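Polar amino acid ABC uptake transporter substrate binding protein (Streptococcus thermophilus LMG 18311, PDB 3HV1) probably binds a polar amino acid outside the cell and delivers it to an ABC transporter for uptake. Local coordinates at residues A29-E37 / D182-L190; S97-M105 / K220-F230. All blocks are in the same frame, centred on the assembly; numbering follows the deposited sequence.

Interaction 1: residues A29-E37 / D182-L190; sequences ATFVPMGYE and DRVYANYYL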
ATOM      1  N   ALA A  29     -13.486   7.941  22.803  1.00 24.01           N
ATOM      2  CA  ALA A  29     -14.560   7.191  23.469  1.00 23.19           C
ATOM      3  C   ALA A  29     -15.947   7.259  22.839  1.00 21.63           C
ATOM      4  O   ALA A  29     -16.863   6.574  23.284  1.00 21.55           O
ATOM      5  CB  ALA A  29     -14.660   7.617  24.927  1.00 26.43           C
ATOM      6  N   THR A  30     -16.112   8.080  21.814  1.00 23.67           N
ATOM      7  CA  THR A  30     -17.415   8.192  21.168  1.00 23.78           C
ATOM      8  C   THR A  30     -17.425   7.543  19.788  1.00 24.93           C
ATOM      9  O   THR A  30     -18.461   7.502  19.129  1.00 25.29           O
ATOM     10  CB  THR A  30     -17.808   9.663  20.960  1.00 23.85           C
ATOM     11  OG1 THR A  30     -16.982  10.226  19.933  1.00 22.99           O
ATOM     12  CG2 THR A  30     -17.620  10.466  22.249  1.00 23.70           C
ATOM     13  N   PHE A  31     -16.286   7.025  19.349  1.00 25.00           N
ATOM     14  CA  PHE A  31     -16.223   6.459  18.008  1.00 26.88           C
ATOM     15  C   PHE A  31     -16.746   5.049  17.752  1.00 27.57           C
ATOM     16  O   PHE A  31     -15.970   4.115  17.529  1.00 25.56           O
ATOM     17  CB  PHE A  31     -14.802   6.569  17.470  1.00 29.54           C
ATOM     18  CG  PHE A  31     -14.719   6.505  15.976  1.00 34.40           C
ATOM     19  CD1 PHE A  31     -15.486   7.359  15.190  1.00 37.43           C
ATOM     20  CD2 PHE A  31     -13.861   5.610  15.350  1.00 36.01           C
ATOM     21  CE1 PHE A  31     -15.397   7.321  13.799  1.00 40.03           C
ATOM     22  CE2 PHE A  31     -13.764   5.566  13.962  1.00 36.11           C
ATOM     23  CZ  PHE A  31     -14.530   6.418  13.185  1.00 37.97           C
ATOM     24  N   VAL A  32     -18.069   4.908  17.756  1.00 26.12           N
ATOM     25  CA  VAL A  32     -18.704   3.623  17.464  1.00 24.84           C
ATOM     26  C   VAL A  32     -18.451   3.400  15.969  1.00 24.51           C
ATOM     27  O   VAL A  32     -18.521   4.346  15.186  1.00 25.74           O
ATOM     28  CB  VAL A  32     -20.230   3.684  17.688  1.00 26.70           C
ATOM     29  CG1 VAL A  32     -20.844   2.305  17.471  1.00 24.72           C
ATOM     30  CG2 VAL A  32     -20.535   4.191  19.088  1.00 26.47           C
ATOM     31  N   PRO A  33     -18.153   2.156  15.549  1.00 20.58           N
ATOM     32  CA  PRO A  33     -18.024   0.937  16.345  1.00 19.38           C
ATOM     33  C   PRO A  33     -16.563   0.531  16.538  1.00 18.91           C
ATOM     34  O   PRO A  33     -16.283  -0.591  16.942  1.00 18.80           O
ATOM     35  CB  PRO A  33     -18.752  -0.079  15.487  1.00 18.98           C
ATOM     36  CG  PRO A  33     -18.199   0.273  14.121  1.00 15.88           C
ATOM     37  CD  PRO A  33     -18.190   1.814  14.111  1.00 20.63           C
HETATM   38  N   MSE A  34     -15.631   1.433  16.256  1.00 19.59           N
HETATM   39  CA  MSE A  34     -14.225   1.086  16.374  1.00 18.82           C
HETATM   40  C   MSE A  34     -13.718   0.960  17.805  1.00 19.00           C
HETATM   41  O   MSE A  34     -12.977   0.034  18.135  1.00 17.73           O
HETATM   42  CB  MSE A  34     -13.394   2.098  15.596  1.00 19.15           C
HETATM   43  CG  MSE A  34     -13.848   2.259  14.146  1.00 23.56           C
HETATM   44 SE   MSE A  34     -14.001   0.602  13.142  1.00 30.11          SE
HETATM   45  CE  MSE A  34     -12.156   0.414  12.776  1.00 24.49           C
ATOM     46  N   GLY A  35     -14.124   1.894  18.653  1.00 18.18           N
ATOM     47  CA  GLY A  35     -13.702   1.861  20.043  1.00 18.83           C
ATOM     48  C   GLY A  35     -14.540   2.910  20.741  1.00 19.30           C
ATOM     49  O   GLY A  35     -14.494   4.082  20.375  1.00 19.55           O
ATOM     50  N   TYR A  36     -15.309   2.492  21.735  1.00 18.87           N
ATOM     51  CA  TYR A  36     -16.164   3.434  22.423  1.00 23.55           C
ATOM     52  C   TYR A  36     -16.571   2.977  23.812  1.00 23.36           C
ATOM     53  O   TYR A  36     -16.438   1.808  24.172  1.00 21.10           O
ATOM     54  CB  TYR A  36     -17.411   3.705  21.569  1.00 24.09           C
ATOM     55  CG  TYR A  36     -18.206   2.459  21.213  1.00 25.82           C
ATOM     56  CD1 TYR A  36     -19.321   2.077  21.959  1.00 24.61           C
ATOM     57  CD2 TYR A  36     -17.837   1.657  20.127  1.00 25.15           C
ATOM     58  CE1 TYR A  36     -20.054   0.933  21.631  1.00 26.69           C
ATOM     59  CE2 TYR A  36     -18.561   0.513  19.795  1.00 27.35           C
ATOM     60  CZ  TYR A  36     -19.665   0.158  20.546  1.00 27.52           C
ATOM     61  OH  TYR A  36     -20.384  -0.966  20.213  1.00 29.59           O
ATOM     62  N   GLU A  37     -17.067   3.927  24.595  1.00 27.21           N
ATOM     63  CA  GLU A  37     -17.511   3.635  25.944  1.00 30.08           C
ATOM     64  C   GLU A  37     -19.002   3.320  25.904  1.00 32.60           C
ATOM     65  O   GLU A  37     -19.792   4.087  25.356  1.00 33.18           O
ATOM     66  CB  GLU A  37     -17.233   4.830  26.857  1.00 33.08           C
ATOM     67  CG  GLU A  37     -17.953   4.753  28.185  1.00 37.88           C
ATOM     68  CD  GLU A  37     -17.415   5.732  29.200  1.00 39.69           C
ATOM     69  OE1 GLU A  37     -16.979   6.830  28.794  1.00 40.22           O
ATOM     70  OE2 GLU A  37     -17.442   5.400  30.404  1.00 41.34           O
ATOM     71  N   ASP A 182     -21.483   5.062   5.549  1.00 19.06           N
ATOM     72  CA  ASP A 182     -20.158   4.470   5.725  1.00 19.60           C
ATOM     73  C   ASP A 182     -20.260   2.961   5.923  1.00 17.79           C
ATOM     74  O   ASP A 182     -21.129   2.482   6.643  1.00 19.00           O
ATOM     75  CB  ASP A 182     -19.444   5.033   6.956  1.00 21.18           C
ATOM     76  CG  ASP A 182     -19.039   6.496   6.805  1.00 24.68           C
ATOM     77  OD1 ASP A 182     -17.859   6.797   7.067  1.00 27.78           O
ATOM     78  OD2 ASP A 182     -19.886   7.331   6.449  1.00 24.15           O
ATOM     79  N   ARG A 183     -19.341   2.230   5.306  1.00 18.90           N
ATOM     80  CA  ARG A 183     -19.288   0.783   5.438  1.00 16.98           C
ATOM     81  C   ARG A 183     -19.279   0.411   6.923  1.00 19.15           C
ATOM     82  O   ARG A 183     -20.057  -0.439   7.347  1.00 19.80           O
ATOM     83  CB  ARG A 183     -18.021   0.254   4.779  1.00 16.49           C
ATOM     84  CG  ARG A 183     -17.876  -1.252   4.828  1.00 19.18           C
ATOM     85  CD  ARG A 183     -16.460  -1.665   4.481  1.00 20.14           C
ATOM     86  NE  ARG A 183     -16.348  -3.109   4.318  1.00 20.86           N
ATOM     87  CZ  ARG A 183     -15.207  -3.742   4.072  1.00 22.04           C
ATOM     88  NH1 ARG A 183     -14.074  -3.056   3.965  1.00 23.15           N
ATOM     89  NH2 ARG A 183     -15.202  -5.057   3.911  1.00 23.04           N
ATOM     90  N   VAL A 184     -18.415   1.045   7.720  1.00 18.52           N
ATOM     91  CA  VAL A 184     -18.363   0.708   9.150  1.00 17.97           C
ATOM     92  C   VAL A 184     -19.717   0.782   9.863  1.00 18.67           C
ATOM     93  O   VAL A 184     -19.973   0.000  10.779  1.00 20.27           O
ATOM     94  CB  VAL A 184     -17.360   1.594   9.967  1.00 19.99           C
ATOM     95  CG1 VAL A 184     -15.933   1.178   9.672  1.00 18.59           C
ATOM     96  CG2 VAL A 184     -17.594   3.078   9.683  1.00 18.63           C
ATOM     97  N   TYR A 185     -20.583   1.708   9.457  1.00 17.33           N
ATOM     98  CA  TYR A 185     -21.896   1.821  10.090  1.00 17.85           C
ATOM     99  C   TYR A 185     -22.887   0.827   9.499  1.00 17.51           C
ATOM    100  O   TYR A 185     -23.654   0.192  10.221  1.00 18.59           O
ATOM    101  CB  TYR A 185     -22.462   3.237   9.923  1.00 21.54           C
ATOM    102  CG  TYR A 185     -21.595   4.318  10.529  1.00 24.52           C
ATOM    103  CD1 TYR A 185     -21.099   4.190  11.825  1.00 28.31           C
ATOM    104  CD2 TYR A 185     -21.261   5.461   9.801  1.00 27.38           C
ATOM    105  CE1 TYR A 185     -20.284   5.174  12.385  1.00 29.27           C
ATOM    106  CE2 TYR A 185     -20.448   6.451  10.346  1.00 27.96           C
ATOM    107  CZ  TYR A 185     -19.958   6.298  11.641  1.00 30.58           C
ATOM    108  OH  TYR A 185     -19.123   7.256  12.181  1.00 29.74           O
ATOM    109  N   ALA A 186     -22.887   0.714   8.178  1.00 16.90           N
ATOM    110  CA  ALA A 186     -23.791  -0.211   7.502  1.00 14.71           C
ATOM    111  C   ALA A 186     -23.619  -1.624   8.045  1.00 16.45           C
ATOM    112  O   ALA A 186     -24.569  -2.238   8.535  1.00 17.44           O
ATOM    113  CB  ALA A 186     -23.520  -0.197   5.985  1.00 15.61           C
ATOM    114  N   ASN A 187     -22.402  -2.145   7.967  1.00 16.43           N
ATOM    115  CA  ASN A 187     -22.149  -3.506   8.433  1.00 16.98           C
ATOM    116  C   ASN A 187     -22.344  -3.693   9.928  1.00 18.04           C
ATOM    117  O   ASN A 187     -22.871  -4.712  10.366  1.00 17.98           O
ATOM    118  CB  ASN A 187     -20.745  -3.945   8.024  1.00 17.36           C
ATOM    119  CG  ASN A 187     -20.676  -4.363   6.573  1.00 18.54           C
ATOM    120  OD1 ASN A 187     -20.767  -5.555   6.247  1.00 22.95           O
ATOM    121  ND2 ASN A 187     -20.540  -3.391   5.690  1.00 13.91           N
ATOM    122  N   TYR A 188     -21.932  -2.712  10.715  1.00 18.35           N
ATOM    123  CA  TYR A 188     -22.077  -2.822  12.159  1.00 18.77           C
ATOM    124  C   TYR A 188     -23.535  -2.918  12.594  1.00 18.69           C
ATOM    125  O   TYR A 188     -23.921  -3.835  13.322  1.00 18.53           O
ATOM    126  CB  TYR A 188     -21.422  -1.624  12.847  1.00 18.72           C
ATOM    127  CG  TYR A 188     -21.797  -1.495  14.303  1.00 23.25           C
ATOM    128  CD1 TYR A 188     -21.400  -2.456  15.233  1.00 22.98           C
ATOM    129  CD2 TYR A 188     -22.577  -0.425  14.747  1.00 22.73           C
ATOM    130  CE1 TYR A 188     -21.770  -2.358  16.564  1.00 27.45           C
ATOM    131  CE2 TYR A 188     -22.954  -0.320  16.081  1.00 26.50           C
ATOM    132  CZ  TYR A 188     -22.546  -1.287  16.982  1.00 25.91           C
ATOM    133  OH  TYR A 188     -22.912  -1.186  18.300  1.00 31.01           O
ATOM    134  N   TYR A 189     -24.350  -1.969  12.151  1.00 20.24           N
ATOM    135  CA  TYR A 189     -25.746  -1.965  12.557  1.00 21.82           C
ATOM    136  C   TYR A 189     -26.520  -3.152  12.031  1.00 20.70           C
ATOM    137  O   TYR A 189     -27.247  -3.800  12.783  1.00 20.29           O
ATOM    138  CB  TYR A 189     -26.426  -0.660  12.129  1.00 20.75           C
ATOM    139  CG  TYR A 189     -25.978   0.526  12.948  1.00 26.14           C
ATOM    140  CD1 TYR A 189     -26.202   0.564  14.321  1.00 28.22           C
ATOM    141  CD2 TYR A 189     -25.317   1.600  12.359  1.00 28.39           C
ATOM    142  CE1 TYR A 189     -25.780   1.641  15.089  1.00 31.77           C
ATOM    143  CE2 TYR A 189     -24.890   2.685  13.115  1.00 30.55           C
ATOM    144  CZ  TYR A 189     -25.125   2.698  14.483  1.00 32.65           C
ATOM    145  OH  TYR A 189     -24.703   3.763  15.247  1.00 36.34           O
ATOM    146  N   LEU A 190     -26.356  -3.449  10.744  1.00 20.02           N
ATOM    147  CA  LEU A 190     -27.075  -4.566  10.146  1.00 18.84           C
ATOM    148  C   LEU A 190     -26.701  -5.898  10.776  1.00 19.13           C
ATOM    149  O   LEU A 190     -27.566  -6.737  11.002  1.00 20.22           O
ATOM    150  CB  LEU A 190     -26.836  -4.602   8.636  1.00 17.88           C
ATOM    151  CG  LEU A 190     -27.364  -3.380   7.872  1.00 18.76           C
ATOM    152  CD1 LEU A 190     -27.099  -3.546   6.378  1.00 20.61           C
ATOM    153  CD2 LEU A 190     -28.859  -3.215   8.119  1.00 22.35           C
TER
HETATM  154  O   HOH W   1     -19.143   7.146  15.018  1.00 33.25           O
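A cis peptide bond precedes Pro33, and the ring of this proline lies against the face of Tyr188. The setting is the two-lobed type II periplasmic-binding-protein fold: the short loop joining strands 30-31 and 35-37 belongs to the lobe holding the chain's amino-terminal strands, and helix 183-192 to the other, so the contact spans the gap between lobes. CB of Pro33 sits 3.7 Å from the centroid of the Tyr188 ring, 18° off its normal, in a CH-pi contact. Tyr188 reaches the loop because its CG stands anti to the backbone N (chi1 167°), which turns one face of the ring to Pro33 CB. CG1 of Val32 meets the same ring at CE2 (3.6 Å), its side chain crossing at about a right angle. At the far end the hydroxyls approach from opposite directions, Tyr36 OH lying 3.2 Å from Tyr188 OH; the latter is hydrogen-bonded to Lys192. Trp246 of helix 238-247 touches both tyrosines. One turn earlier on the helix, Val184 CG1 meets the selenium of selenomethionine Met34 at 4.0 Å. Tyr185 presents its ring edge to the loop, with CE1 3.4 Å from Val32 O. A water bridges the segments here, donating to Val32 O at 2.9 Å and hydrogen-bonding Tyr185 OH at 2.8 Å.

Interaction 2: residues S97-M105 / K220-F230; sequences SADFTEPYM and KTLIKKINQGF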
ATOM      1  N   SER A  97       3.893  13.626  12.414  1.00 36.76           N
ATOM      2  CA  SER A  97       3.912  13.271  13.830  1.00 33.52           C
ATOM      3  C   SER A  97       4.032  11.777  14.136  1.00 32.93           C
ATOM      4  O   SER A  97       4.338  11.401  15.267  1.00 32.36           O
ATOM      5  CB  SER A  97       2.660  13.817  14.522  1.00 35.13           C
ATOM      6  OG  SER A  97       2.630  15.233  14.506  1.00 35.44           O
ATOM      7  N   ALA A  98       3.802  10.916  13.151  1.00 30.30           N
ATOM      8  CA  ALA A  98       3.885   9.489  13.436  1.00 29.79           C
ATOM      9  C   ALA A  98       4.144   8.566  12.258  1.00 26.69           C
ATOM     10  O   ALA A  98       4.061   8.967  11.100  1.00 28.03           O
ATOM     11  CB  ALA A  98       2.607   9.046  14.154  1.00 28.77           C
ATOM     12  N   ASP A  99       4.465   7.319  12.586  1.00 27.53           N
ATOM     13  CA  ASP A  99       4.704   6.269  11.605  1.00 26.62           C
ATOM     14  C   ASP A  99       3.502   5.333  11.683  1.00 26.76           C
ATOM     15  O   ASP A  99       2.962   5.097  12.762  1.00 27.82           O
ATOM     16  CB  ASP A  99       5.992   5.513  11.921  1.00 29.79           C
ATOM     17  CG  ASP A  99       7.217   6.164  11.297  1.00 33.47           C
ATOM     18  OD1 ASP A  99       7.057   7.193  10.604  1.00 32.09           O
ATOM     19  OD2 ASP A  99       8.337   5.636  11.492  1.00 36.54           O
ATOM     20  N   PHE A 100       3.093   4.796  10.539  1.00 25.20           N
ATOM     21  CA  PHE A 100       1.916   3.936  10.466  1.00 24.36           C
ATOM     22  C   PHE A 100       2.147   2.473  10.160  1.00 23.08           C
ATOM     23  O   PHE A 100       3.097   2.111   9.468  1.00 25.81           O
ATOM     24  CB  PHE A 100       0.964   4.476   9.398  1.00 24.81           C
ATOM     25  CG  PHE A 100       0.268   5.739   9.786  1.00 27.10           C
ATOM     26  CD1 PHE A 100      -0.980   5.694  10.398  1.00 27.79           C
ATOM     27  CD2 PHE A 100       0.855   6.977   9.542  1.00 27.57           C
ATOM     28  CE1 PHE A 100      -1.636   6.856  10.760  1.00 28.21           C
ATOM     29  CE2 PHE A 100       0.207   8.151   9.902  1.00 28.08           C
ATOM     30  CZ  PHE A 100      -1.040   8.091  10.512  1.00 29.28           C
ATOM     31  N   THR A 101       1.254   1.631  10.674  1.00 22.55           N
ATOM     32  CA  THR A 101       1.320   0.213  10.376  1.00 19.00           C
ATOM     33  C   THR A 101       0.659   0.160   9.009  1.00 20.35           C
ATOM     34  O   THR A 101       0.194   1.180   8.491  1.00 16.93           O
ATOM     35  CB  THR A 101       0.421  -0.641  11.286  1.00 19.81           C
ATOM     36  OG1 THR A 101      -0.937  -0.176  11.168  1.00 19.38           O
ATOM     37  CG2 THR A 101       0.876  -0.580  12.734  1.00 15.78           C
ATOM     38  N   GLU A 102       0.624  -1.035   8.435  1.00 19.37           N
ATOM     39  CA  GLU A 102      -0.049  -1.257   7.165  1.00 22.99           C
ATOM     40  C   GLU A 102      -1.535  -1.105   7.494  1.00 20.10           C
ATOM     41  O   GLU A 102      -1.924  -1.206   8.659  1.00 20.37           O
ATOM     42  CB  GLU A 102       0.224  -2.681   6.675  1.00 24.93           C
ATOM     43  CG  GLU A 102       1.670  -2.937   6.322  1.00 31.87           C
ATOM     44  CD  GLU A 102       2.193  -1.931   5.323  1.00 39.08           C
ATOM     45  OE1 GLU A 102       1.485  -1.680   4.322  1.00 40.39           O
ATOM     46  OE2 GLU A 102       3.308  -1.394   5.532  1.00 43.15           O
ATOM     47  N   PRO A 103      -2.385  -0.837   6.486  1.00 20.53           N
ATOM     48  CA  PRO A 103      -3.818  -0.690   6.774  1.00 18.80           C
ATOM     49  C   PRO A 103      -4.468  -2.035   7.074  1.00 19.07           C
ATOM     50  O   PRO A 103      -4.136  -3.029   6.435  1.00 21.25           O
ATOM     51  CB  PRO A 103      -4.360  -0.055   5.496  1.00 20.37           C
ATOM     52  CG  PRO A 103      -3.449  -0.632   4.429  1.00 20.93           C
ATOM     53  CD  PRO A 103      -2.089  -0.501   5.078  1.00 20.30           C
ATOM     54  N   TYR A 104      -5.380  -2.084   8.047  1.00 19.04           N
ATOM     55  CA  TYR A 104      -6.030  -3.353   8.373  1.00 16.44           C
ATOM     56  C   TYR A 104      -7.466  -3.459   7.826  1.00 17.55           C
ATOM     57  O   TYR A 104      -8.059  -4.539   7.804  1.00 18.56           O
ATOM     58  CB  TYR A 104      -6.000  -3.603   9.898  1.00 15.37           C
ATOM     59  CG  TYR A 104      -6.577  -2.489  10.748  1.00 14.07           C
ATOM     60  CD1 TYR A 104      -7.929  -2.470  11.079  1.00 15.67           C
ATOM     61  CD2 TYR A 104      -5.772  -1.430  11.189  1.00 15.13           C
ATOM     62  CE1 TYR A 104      -8.480  -1.414  11.830  1.00 14.76           C
ATOM     63  CE2 TYR A 104      -6.310  -0.376  11.935  1.00 13.53           C
ATOM     64  CZ  TYR A 104      -7.664  -0.378  12.249  1.00 15.52           C
ATOM     65  OH  TYR A 104      -8.201   0.664  12.965  1.00 16.42           O
HETATM   66  N   MSE A 105      -8.024  -2.339   7.380  1.00 17.13           N
HETATM   67  CA  MSE A 105      -9.362  -2.358   6.802  1.00 17.88           C
HETATM   68  C   MSE A 105      -9.685  -1.072   6.059  1.00 18.31           C
HETATM   69  O   MSE A 105      -9.126  -0.012   6.349  1.00 18.59           O
HETATM   70  CB  MSE A 105     -10.430  -2.649   7.873  1.00 22.24           C
HETATM   71  CG  MSE A 105     -11.198  -1.432   8.421  1.00 26.48           C
HETATM   72 SE   MSE A 105     -12.833  -1.849   9.369  1.00 37.11          SE
HETATM   73  CE  MSE A 105     -14.061  -1.881   7.877  1.00 27.64           C
ATOM     74  N   LYS A 220       9.895   1.884  15.590  1.00 30.67           N
ATOM     75  CA  LYS A 220       9.938   1.079  14.378  1.00 30.79           C
ATOM     76  C   LYS A 220       9.590  -0.388  14.608  1.00 30.05           C
ATOM     77  O   LYS A 220       8.889  -0.999  13.798  1.00 29.95           O
ATOM     78  CB  LYS A 220      11.331   1.165  13.756  1.00 33.77           C
ATOM     79  CG  LYS A 220      11.759   2.576  13.399  1.00 37.71           C
ATOM     80  CD  LYS A 220      10.794   3.209  12.411  1.00 42.85           C
ATOM     81  CE  LYS A 220      11.325   4.538  11.911  1.00 45.31           C
ATOM     82  NZ  LYS A 220      12.609   4.359  11.179  1.00 47.77           N
ATOM     83  N   THR A 221      10.090  -0.954  15.703  1.00 27.91           N
ATOM     84  CA  THR A 221       9.851  -2.358  16.009  1.00 26.29           C
ATOM     85  C   THR A 221       8.400  -2.634  16.356  1.00 24.95           C
ATOM     86  O   THR A 221       7.842  -3.653  15.957  1.00 22.16           O
ATOM     87  CB  THR A 221      10.729  -2.831  17.177  1.00 26.87           C
ATOM     88  OG1 THR A 221      12.095  -2.477  16.918  1.00 29.44           O
ATOM     89  CG2 THR A 221      10.629  -4.342  17.337  1.00 28.13           C
ATOM     90  N   LEU A 222       7.799  -1.724  17.114  1.00 23.78           N
ATOM     91  CA  LEU A 222       6.408  -1.870  17.513  1.00 22.84           C
ATOM     92  C   LEU A 222       5.521  -1.940  16.274  1.00 22.63           C
ATOM     93  O   LEU A 222       4.611  -2.759  16.201  1.00 23.56           O
ATOM     94  CB  LEU A 222       5.995  -0.686  18.380  1.00 21.37           C
ATOM     95  CG  LEU A 222       4.516  -0.552  18.705  1.00 21.61           C
ATOM     96  CD1 LEU A 222       4.025  -1.736  19.538  1.00 21.11           C
ATOM     97  CD2 LEU A 222       4.313   0.752  19.448  1.00 20.08           C
ATOM     98  N   ILE A 223       5.789  -1.072  15.305  1.00 20.93           N
ATOM     99  CA  ILE A 223       5.012  -1.055  14.063  1.00 24.77           C
ATOM    100  C   ILE A 223       5.110  -2.409  13.347  1.00 23.12           C
ATOM    101  O   ILE A 223       4.104  -2.955  12.897  1.00 23.13           O
ATOM    102  CB  ILE A 223       5.508   0.066  13.108  1.00 25.70           C
ATOM    103  CG1 ILE A 223       5.179   1.443  13.699  1.00 29.57           C
ATOM    104  CG2 ILE A 223       4.894  -0.105  11.719  1.00 25.95           C
ATOM    105  CD1 ILE A 223       3.685   1.697  13.917  1.00 32.00           C
ATOM    106  N   LYS A 224       6.320  -2.951  13.256  1.00 22.76           N
ATOM    107  CA  LYS A 224       6.533  -4.243  12.598  1.00 24.24           C
ATOM    108  C   LYS A 224       5.818  -5.376  13.320  1.00 21.30           C
ATOM    109  O   LYS A 224       5.260  -6.272  12.690  1.00 21.65           O
ATOM    110  CB  LYS A 224       8.028  -4.569  12.531  1.00 27.95           C
ATOM    111  CG  LYS A 224       8.821  -3.650  11.622  1.00 35.79           C
ATOM    112  CD  LYS A 224      10.283  -4.075  11.544  1.00 40.28           C
ATOM    113  CE  LYS A 224      11.065  -3.164  10.603  1.00 44.74           C
ATOM    114  NZ  LYS A 224      12.494  -3.585  10.438  1.00 47.16           N
ATOM    115  N   LYS A 225       5.850  -5.327  14.649  1.00 18.96           N
ATOM    116  CA  LYS A 225       5.217  -6.342  15.478  1.00 17.71           C
ATOM    117  C   LYS A 225       3.706  -6.299  15.318  1.00 17.02           C
ATOM    118  O   LYS A 225       3.034  -7.321  15.432  1.00 16.86           O
ATOM    119  CB  LYS A 225       5.604  -6.143  16.944  1.00 19.95           C
ATOM    120  CG  LYS A 225       7.089  -6.347  17.226  1.00 21.17           C
ATOM    121  CD  LYS A 225       7.519  -7.784  16.956  1.00 22.52           C
ATOM    122  CE  LYS A 225       9.017  -7.945  17.161  1.00 26.21           C
ATOM    123  NZ  LYS A 225       9.457  -9.354  16.944  1.00 28.99           N
ATOM    124  N   ILE A 226       3.161  -5.118  15.054  1.00 17.28           N
ATOM    125  CA  ILE A 226       1.725  -5.037  14.858  1.00 17.47           C
ATOM    126  C   ILE A 226       1.401  -5.626  13.486  1.00 17.63           C
ATOM    127  O   ILE A 226       0.504  -6.464  13.368  1.00 16.44           O
ATOM    128  CB  ILE A 226       1.225  -3.588  14.969  1.00 19.74           C
ATOM    129  CG1 ILE A 226       1.401  -3.103  16.418  1.00 17.30           C
ATOM    130  CG2 ILE A 226      -0.241  -3.513  14.556  1.00 20.07           C
ATOM    131  CD1 ILE A 226       1.171  -1.612  16.609  1.00 14.94           C
ATOM    132  N   ASN A 227       2.134  -5.205  12.455  1.00 18.02           N
ATOM    133  CA  ASN A 227       1.916  -5.730  11.103  1.00 19.53           C
ATOM    134  C   ASN A 227       1.963  -7.256  11.104  1.00 19.53           C
ATOM    135  O   ASN A 227       1.137  -7.912  10.476  1.00 19.31           O
ATOM    136  CB  ASN A 227       2.980  -5.205  10.132  1.00 17.92           C
ATOM    137  CG  ASN A 227       2.811  -3.742   9.823  1.00 19.26           C
ATOM    138  OD1 ASN A 227       1.695  -3.222   9.827  1.00 23.21           O
ATOM    139  ND2 ASN A 227       3.914  -3.067   9.529  1.00 20.78           N
ATOM    140  N   GLN A 228       2.953  -7.816  11.792  1.00 23.24           N
ATOM    141  CA  GLN A 228       3.101  -9.268  11.882  1.00 23.77           C
ATOM    142  C   GLN A 228       1.922  -9.849  12.663  1.00 23.16           C
ATOM    143  O   GLN A 228       1.442 -10.935  12.367  1.00 21.11           O
ATOM    144  CB  GLN A 228       4.406  -9.626  12.600  1.00 27.93           C
ATOM    145  CG  GLN A 228       5.666  -9.276  11.823  1.00 36.53           C
ATOM    146  CD  GLN A 228       6.935  -9.529  12.627  1.00 41.09           C
ATOM    147  OE1 GLN A 228       7.079 -10.571  13.271  1.00 44.10           O
ATOM    148  NE2 GLN A 228       7.863  -8.577  12.586  1.00 43.16           N
ATOM    149  N   GLY A 229       1.472  -9.115  13.676  1.00 21.47           N
ATOM    150  CA  GLY A 229       0.345  -9.568  14.473  1.00 20.60           C
ATOM    151  C   GLY A 229      -0.895  -9.739  13.614  1.00 19.74           C
ATOM    152  O   GLY A 229      -1.592 -10.750  13.717  1.00 18.96           O
ATOM    153  N   PHE A 230      -1.177  -8.752  12.766  1.00 19.75           N
ATOM    154  CA  PHE A 230      -2.341  -8.837  11.879  1.00 19.62           C
ATOM    155  C   PHE A 230      -2.250 -10.108  11.048  1.00 19.83           C
ATOM    156  O   PHE A 230      -3.215 -10.854  10.924  1.00 17.64           O
ATOM    157  CB  PHE A 230      -2.399  -7.660  10.903  1.00 15.87           C
ATOM    158  CG  PHE A 230      -2.655  -6.324  11.545  1.00 18.04           C
ATOM    159  CD1 PHE A 230      -3.383  -6.224  12.727  1.00 19.26           C
ATOM    160  CD2 PHE A 230      -2.210  -5.158  10.932  1.00 17.35           C
ATOM    161  CE1 PHE A 230      -3.666  -4.978  13.292  1.00 17.39           C
ATOM    162  CE2 PHE A 230      -2.490  -3.902  11.490  1.00 17.59           C
ATOM    163  CZ  PHE A 230      -3.218  -3.821  12.669  1.00 17.98           C
TER
HETATM  164  O   HOH W   2       4.116  -0.078   8.481  1.00 23.85           O
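Thr101, Ile223 and Phe230 bury the most surface where the extended chain 97-105 runs along helix 220-236. This is strand-on-helix packing within one lobe of the periplasmic-binding-protein fold: strand 99-100 pairs antiparallel with strand 209-215, and the chain then leads into the long strand 105-114. Thr101 is nearest to Ile223 in the backbone register. Its methyl CG2 points between two isoleucines, 3.8 Å from Ile223 CD1 and 3.6 Å from Ile226 CG2, while its hydroxyl takes the position between backbone N and carbonyl carbon (chi1 57°). From there OG1 donates to Glu102 O and is also hydrogen-bonded to the backbone N of Val213, tying the extended chain to strand 209-215. Ile223 packs against the backbone of the chain, its CG2 3.6 Å from Phe100 O. At the other end Phe230 offers one ring face to Tyr104 CB, which stands 4.0 Å from the centroid; the two ring planes are inclined at 51°. Leu50 and Val54 of helix 46-56 also touch Phe230. At the helix start Asp99 OD2 lies against the aliphatic CE of Lys220, while its OD1 forms a salt bridge with Lys217. Between the Asp99-Lys220 end and the aromatic end, Asn227 fastens the chain: its ND2 donates to a water that also donates to Phe100 O, and its OD1 accepts the nearly straight hydrogen bond of Glu102 N, 2.8 Å long with an N-H...O angle of 173°.

Interaction 1 joins the two lobes and is the more buried, its centre about 8 Å from the centre of the chain; interaction 2 lies within one lobe, its centre about 15 Å from the centre of the chain, and reaches the surface at its lysine end. Their chemistry follows. Both contacts hold a bridging water, but between the lobes it accompanies mainly aromatic and aliphatic surfaces, whereas only interaction 2 adds a clear direct hydrogen bond, which pins the extended chain to the helix. Their segments alternate along the chain. The two contacts also touch each other: CE of Met34 packs 4.0 Å from Tyr104 OH, and CE of Met105 packs 4.0 Å from Val184 CG1, both methionines being selenomethionine.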